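Local structure of condensin complex subunit 3 (Schizosaccharomyces pombe, 5OQR) at residues A[138-150]-A[170-184]. The protein serves as a regulatory subunit of the condensin complex, which is required to convert interphase chromatin into condensed, mitotic-like chromosomes. Sequence-based numbering, arbitrary orientation.
Sequences RLEAVVALSRLQE and DPSSEVRRSVLLNIE
The guanidinium of R138 meets D170 OD2 and the ring carbon P171 CD at its edge, near its own plane. The D170 carboxylate plane is turned 25° from it. The R147 guanidinium has V143 O above one face, offset toward its rim, and N182 OD1 approaches it obliquely. The R138 pair sits at one end of the contact and R147 near the other; between them two nearly parallel helices of consecutive HEAT repeats, 138-145 in HEAT 3 and 173-182 in HEAT 4, pack side by side in the solenoid. The axes of these two segments run 9° apart and approach to 8.7 Å.

R138 NH1 and D170 OD2 form a salt bridge, 2.8 Å long, whose hydrogen bond is bent and weak. R138 NE is held by the backbone O of E134. D170 OD1 accepts from S172 N in an Asx turn just before helix 173-182, so one carboxylate serves both the turn and the neighbouring repeat. An alanine here would probably leave R138 NH1 without its acidic partner and S172 N without the acceptor that closes the turn.

Further along, V142 CG1 packs on V179 CG2 at 3.9 Å, the two side chains crossing at about a right angle. L139 CD2 lies against S178 CB, and L139 CD1 reaches E174. S178 OG, anti to the backbone N (chi1 -174°), gives a weak bond to L139 O. Past the helices, Q149 stretches its amide to the backbone around I183, while E184 OE1 pairs with R160. Nearer the helices, S146 OG sits 3.6 Å from N182 CB and donates to V143 O from above the carbonyl plane.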
loop_
_atom_site.group_PDB
_atom_site.type_symbol
_atom_site.label_atom_id
_atom_site.label_comp_id
_atom_site.label_asym_id
_atom_site.label_seq_id
_atom_site.Cartn_x
_atom_site.Cartn_y
_atom_site.Cartn_z
ATOM N N ARG A 138 15.757 13.503 20.941
ATOM C CA ARG A 138 14.683 12.536 21.137
ATOM C C ARG A 138 15.180 11.115 20.915
ATOM O O ARG A 138 14.892 10.210 21.707
ATOM C CB ARG A 138 13.525 12.852 20.194
ATOM C CG ARG A 138 12.721 14.078 20.585
ATOM C CD ARG A 138 11.673 14.387 19.534
ATOM N NE ARG A 138 12.221 15.203 18.452
ATOM C CZ ARG A 138 11.730 15.252 17.217
ATOM N NH1 ARG A 138 10.679 14.517 16.881
ATOM N NH2 ARG A 138 12.302 16.031 16.309
ATOM N N LEU A 139 15.928 10.899 19.831
ATOM C CA LEU A 139 16.450 9.573 19.527
ATOM C C LEU A 139 17.156 8.976 20.738
ATOM O O LEU A 139 16.793 7.900 21.220
ATOM C CB LEU A 139 17.401 9.658 18.329
ATOM C CG LEU A 139 17.647 8.375 17.528
ATOM C CD1 LEU A 139 18.495 8.690 16.308
ATOM C CD2 LEU A 139 18.306 7.285 18.363
ATOM N N GLU A 140 18.175 9.669 21.246
ATOM C CA GLU A 140 18.930 9.155 22.380
ATOM C C GLU A 140 18.124 9.179 23.672
ATOM O O GLU A 140 18.447 8.434 24.602
ATOM C CB GLU A 140 20.216 9.962 22.556
ATOM C CG GLU A 140 21.141 9.917 21.357
ATOM C CD GLU A 140 21.696 8.531 21.100
ATOM O OE1 GLU A 140 21.548 7.658 21.980
ATOM O OE2 GLU A 140 22.279 8.315 20.017
ATOM N N ALA A 141 17.086 10.013 23.751
ATOM C CA ALA A 141 16.316 10.116 24.985
ATOM C C ALA A 141 15.458 8.878 25.207
ATOM O O ALA A 141 15.401 8.348 26.321
ATOM C CB ALA A 141 15.449 11.373 24.958
ATOM N N VAL A 142 14.781 8.402 24.160
ATOM C CA VAL A 142 13.940 7.217 24.309
ATOM C C VAL A 142 14.797 6.008 24.655
ATOM O O VAL A 142 14.392 5.145 25.442
ATOM C CB VAL A 142 13.105 6.979 23.035
ATOM C CG1 VAL A 142 12.294 8.224 22.688
ATOM C CG2 VAL A 142 13.987 6.575 21.862
ATOM N N VAL A 143 16.000 5.929 24.081
ATOM C CA VAL A 143 16.915 4.845 24.424
ATOM C C VAL A 143 17.265 4.912 25.904
ATOM O O VAL A 143 17.241 3.899 26.615
ATOM C CB VAL A 143 18.177 4.903 23.544
ATOM C CG1 VAL A 143 19.091 3.721 23.841
ATOM C CG2 VAL A 143 17.805 4.921 22.068
ATOM N N ALA A 144 17.591 6.110 26.392
ATOM C CA ALA A 144 17.861 6.282 27.814
ATOM C C ALA A 144 16.621 5.977 28.641
ATOM O O ALA A 144 16.672 5.206 29.606
ATOM C CB ALA A 144 18.347 7.707 28.085
ATOM N N LEU A 145 15.489 6.575 28.268
ATOM C CA LEU A 145 14.268 6.398 29.044
ATOM C C LEU A 145 13.808 4.946 29.022
ATOM O O LEU A 145 13.326 4.423 30.034
ATOM C CB LEU A 145 13.182 7.325 28.501
ATOM C CG LEU A 145 12.096 7.737 29.494
ATOM C CD1 LEU A 145 11.436 9.022 29.040
ATOM C CD2 LEU A 145 11.062 6.653 29.651
ATOM N N SER A 146 13.963 4.270 27.881
ATOM C CA SER A 146 13.549 2.877 27.769
ATOM C C SER A 146 14.269 1.967 28.755
ATOM O O SER A 146 13.890 0.798 28.880
ATOM C CB SER A 146 13.787 2.372 26.344
ATOM O OG SER A 146 15.165 2.387 26.022
ATOM N N ARG A 147 15.295 2.460 29.446
ATOM C CA ARG A 147 15.976 1.668 30.460
ATOM C C ARG A 147 15.256 1.677 31.802
ATOM O O ARG A 147 15.665 0.945 32.709
ATOM C CB ARG A 147 17.406 2.181 30.638
ATOM C CG ARG A 147 18.280 1.982 29.413
ATOM C CD ARG A 147 18.675 0.523 29.245
ATOM N NE ARG A 147 19.172 0.238 27.901
ATOM C CZ ARG A 147 18.431 -0.227 26.898
ATOM N NH1 ARG A 147 17.139 -0.477 27.066
ATOM N NH2 ARG A 147 18.989 -0.450 25.715
ATOM N N LEU A 148 14.201 2.479 31.947
ATOM C CA LEU A 148 13.414 2.539 33.174
ATOM C C LEU A 148 11.969 2.120 32.926
ATOM O O LEU A 148 11.050 2.601 33.593
ATOM C CB LEU A 148 13.465 3.943 33.775
ATOM C CG LEU A 148 14.855 4.500 34.089
ATOM C CD1 LEU A 148 14.744 5.918 34.626
ATOM C CD2 LEU A 148 15.592 3.613 35.080
ATOM N N GLN A 149 11.753 1.221 31.970
ATOM C CA GLN A 149 10.402 0.782 31.650
ATOM C C GLN A 149 9.834 -0.067 32.780
ATOM O O GLN A 149 10.518 -0.934 33.332
ATOM C CB GLN A 149 10.399 -0.009 30.343
ATOM C CG GLN A 149 10.668 0.844 29.112
ATOM C CD GLN A 149 10.527 0.074 27.810
ATOM O OE1 GLN A 149 10.064 0.615 26.809
ATOM N NE2 GLN A 149 10.932 -1.191 27.816
ATOM N N GLU A 150 8.569 0.184 33.110
ATOM C CA GLU A 150 7.894 -0.495 34.212
ATOM C C GLU A 150 8.807 -0.644 35.424
ATOM O O GLU A 150 9.195 0.346 36.046
ATOM C CB GLU A 150 7.386 -1.870 33.767
ATOM C CG GLU A 150 6.067 -1.827 32.990
ATOM C CD GLU A 150 5.022 -2.804 33.513
ATOM O OE1 GLU A 150 5.322 -3.565 34.458
ATOM O OE2 GLU A 150 3.893 -2.811 32.975
ATOM N N ASP A 170 5.754 10.687 15.919
ATOM C CA ASP A 170 7.004 11.415 15.754
ATOM C C ASP A 170 7.287 11.627 14.268
ATOM O O ASP A 170 7.206 10.669 13.486
ATOM C CB ASP A 170 8.162 10.658 16.400
ATOM C CG ASP A 170 9.455 11.447 16.372
ATOM O OD1 ASP A 170 10.033 11.612 15.277
ATOM O OD2 ASP A 170 9.896 11.902 17.448
ATOM N N PRO A 171 7.624 12.847 13.837
ATOM C CA PRO A 171 7.871 13.077 12.403
ATOM C C PRO A 171 9.198 12.533 11.903
ATOM O O PRO A 171 9.405 12.497 10.684
ATOM C CB PRO A 171 7.827 14.606 12.284
ATOM C CG PRO A 171 8.237 15.092 13.625
ATOM C CD PRO A 171 7.699 14.096 14.614
ATOM N N SER A 172 10.099 12.120 12.788
ATOM C CA SER A 172 11.407 11.613 12.392
ATOM C C SER A 172 11.385 10.090 12.370
ATOM O O SER A 172 10.939 9.455 13.332
ATOM C CB SER A 172 12.493 12.111 13.345
ATOM O OG SER A 172 13.745 11.526 13.037
ATOM N N SER A 173 11.869 9.510 11.271
ATOM C CA SER A 173 11.867 8.058 11.138
ATOM C C SER A 173 12.869 7.413 12.088
ATOM O O SER A 173 12.564 6.395 12.721
ATOM C CB SER A 173 12.170 7.665 9.693
ATOM O OG SER A 173 13.383 8.243 9.248
ATOM N N GLU A 174 14.068 7.988 12.203
ATOM C CA GLU A 174 15.076 7.418 13.090
ATOM C C GLU A 174 14.576 7.367 14.527
ATOM O O GLU A 174 14.881 6.423 15.264
ATOM C CB GLU A 174 16.369 8.227 13.006
ATOM C CG GLU A 174 17.073 8.132 11.666
ATOM C CD GLU A 174 18.383 8.893 11.643
ATOM O OE1 GLU A 174 18.670 9.613 12.622
ATOM O OE2 GLU A 174 19.126 8.770 10.649
ATOM N N VAL A 175 13.813 8.375 14.946
ATOM C CA VAL A 175 13.270 8.375 16.299
ATOM C C VAL A 175 12.272 7.238 16.460
ATOM O O VAL A 175 12.376 6.426 17.386
ATOM C CB VAL A 175 12.631 9.736 16.629
ATOM C CG1 VAL A 175 12.175 9.771 18.083
ATOM C CG2 VAL A 175 13.611 10.869 16.358
ATOM N N ARG A 176 11.293 7.159 15.555
ATOM C CA ARG A 176 10.320 6.073 15.602
ATOM C C ARG A 176 11.013 4.719 15.684
ATOM O O ARG A 176 10.627 3.857 16.480
ATOM C CB ARG A 176 9.410 6.133 14.375
ATOM C CG ARG A 176 8.466 7.319 14.360
ATOM C CD ARG A 176 7.351 7.133 13.343
ATOM N NE ARG A 176 7.852 6.996 11.978
ATOM C CZ ARG A 176 8.281 8.008 11.231
ATOM N NH1 ARG A 176 8.715 7.788 9.999
ATOM N NH2 ARG A 176 8.292 9.239 11.720
ATOM N N ARG A 177 12.048 4.516 14.865
ATOM C CA ARG A 177 12.749 3.236 14.873
ATOM C C ARG A 177 13.372 2.957 16.233
ATOM O O ARG A 177 13.343 1.819 16.716
ATOM C CB ARG A 177 13.816 3.212 13.780
ATOM C CG ARG A 177 14.640 1.936 13.780
ATOM C CD ARG A 177 15.278 1.648 12.431
ATOM N NE ARG A 177 16.456 2.475 12.174
ATOM C CZ ARG A 177 16.498 3.531 11.367
ATOM N NH1 ARG A 177 15.419 3.928 10.703
ATOM N NH2 ARG A 177 17.635 4.197 11.215
ATOM N N SER A 178 13.945 3.981 16.867
ATOM C CA SER A 178 14.526 3.791 18.191
ATOM C C SER A 178 13.462 3.370 19.195
ATOM O O SER A 178 13.684 2.463 20.005
ATOM C CB SER A 178 15.220 5.072 18.648
ATOM O OG SER A 178 15.916 4.866 19.863
ATOM N N VAL A 179 12.297 4.022 19.159
ATOM C CA VAL A 179 11.191 3.608 20.017
ATOM C C VAL A 179 10.744 2.205 19.639
ATOM O O VAL A 179 10.437 1.372 20.503
ATOM C CB VAL A 179 10.023 4.609 19.918
ATOM C CG1 VAL A 179 8.996 4.319 20.991
ATOM C CG2 VAL A 179 10.508 6.049 20.033
ATOM N N LEU A 180 10.705 1.921 18.338
ATOM C CA LEU A 180 10.261 0.620 17.857
ATOM C C LEU A 180 11.188 -0.496 18.318
ATOM O O LEU A 180 10.752 -1.645 18.455
ATOM C CB LEU A 180 10.175 0.654 16.331
ATOM C CG LEU A 180 9.772 -0.613 15.577
ATOM C CD1 LEU A 180 8.525 -1.246 16.168
ATOM C CD2 LEU A 180 9.561 -0.266 14.112
ATOM N N LEU A 181 12.456 -0.182 18.572
ATOM C CA LEU A 181 13.454 -1.197 18.884
ATOM C C LEU A 181 13.648 -1.429 20.377
ATOM O O LEU A 181 14.325 -2.394 20.748
ATOM C CB LEU A 181 14.799 -0.813 18.260
ATOM C CG LEU A 181 15.066 -1.350 16.855
ATOM C CD1 LEU A 181 16.260 -0.645 16.237
ATOM C CD2 LEU A 181 15.300 -2.851 16.896
ATOM N N ASN A 182 13.081 -0.584 21.238
ATOM C CA ASN A 182 13.299 -0.699 22.673
ATOM C C ASN A 182 12.022 -0.735 23.496
ATOM O O ASN A 182 12.105 -0.938 24.711
ATOM C CB ASN A 182 14.171 0.464 23.173
ATOM C CG ASN A 182 15.476 0.580 22.413
ATOM O OD1 ASN A 182 16.498 0.032 22.823
ATOM N ND2 ASN A 182 15.445 1.293 21.294
ATOM N N ILE A 183 10.851 -0.557 22.884
ATOM C CA ILE A 183 9.609 -0.594 23.648
ATOM C C ILE A 183 9.273 -2.033 24.029
ATOM O O ILE A 183 9.689 -2.999 23.379
ATOM C CB ILE A 183 8.467 0.057 22.852
ATOM C CG1 ILE A 183 7.188 0.096 23.688
ATOM C CG2 ILE A 183 8.224 -0.695 21.546
ATOM C CD1 ILE A 183 6.189 1.126 23.218
ATOM N N GLU A 184 8.506 -2.175 25.109
ATOM C CA GLU A 184 8.099 -3.496 25.562
ATOM C C GLU A 184 7.115 -4.109 24.573
ATOM O O GLU A 184 6.340 -3.410 23.916
ATOM C CB GLU A 184 7.472 -3.428 26.958
ATOM C CG GLU A 184 5.959 -3.189 26.989
ATOM C CD GLU A 184 5.391 -3.233 28.393
ATOM O OE1 GLU A 184 5.171 -2.152 28.986
ATOM O OE2 GLU A 184 5.174 -4.353 28.907
#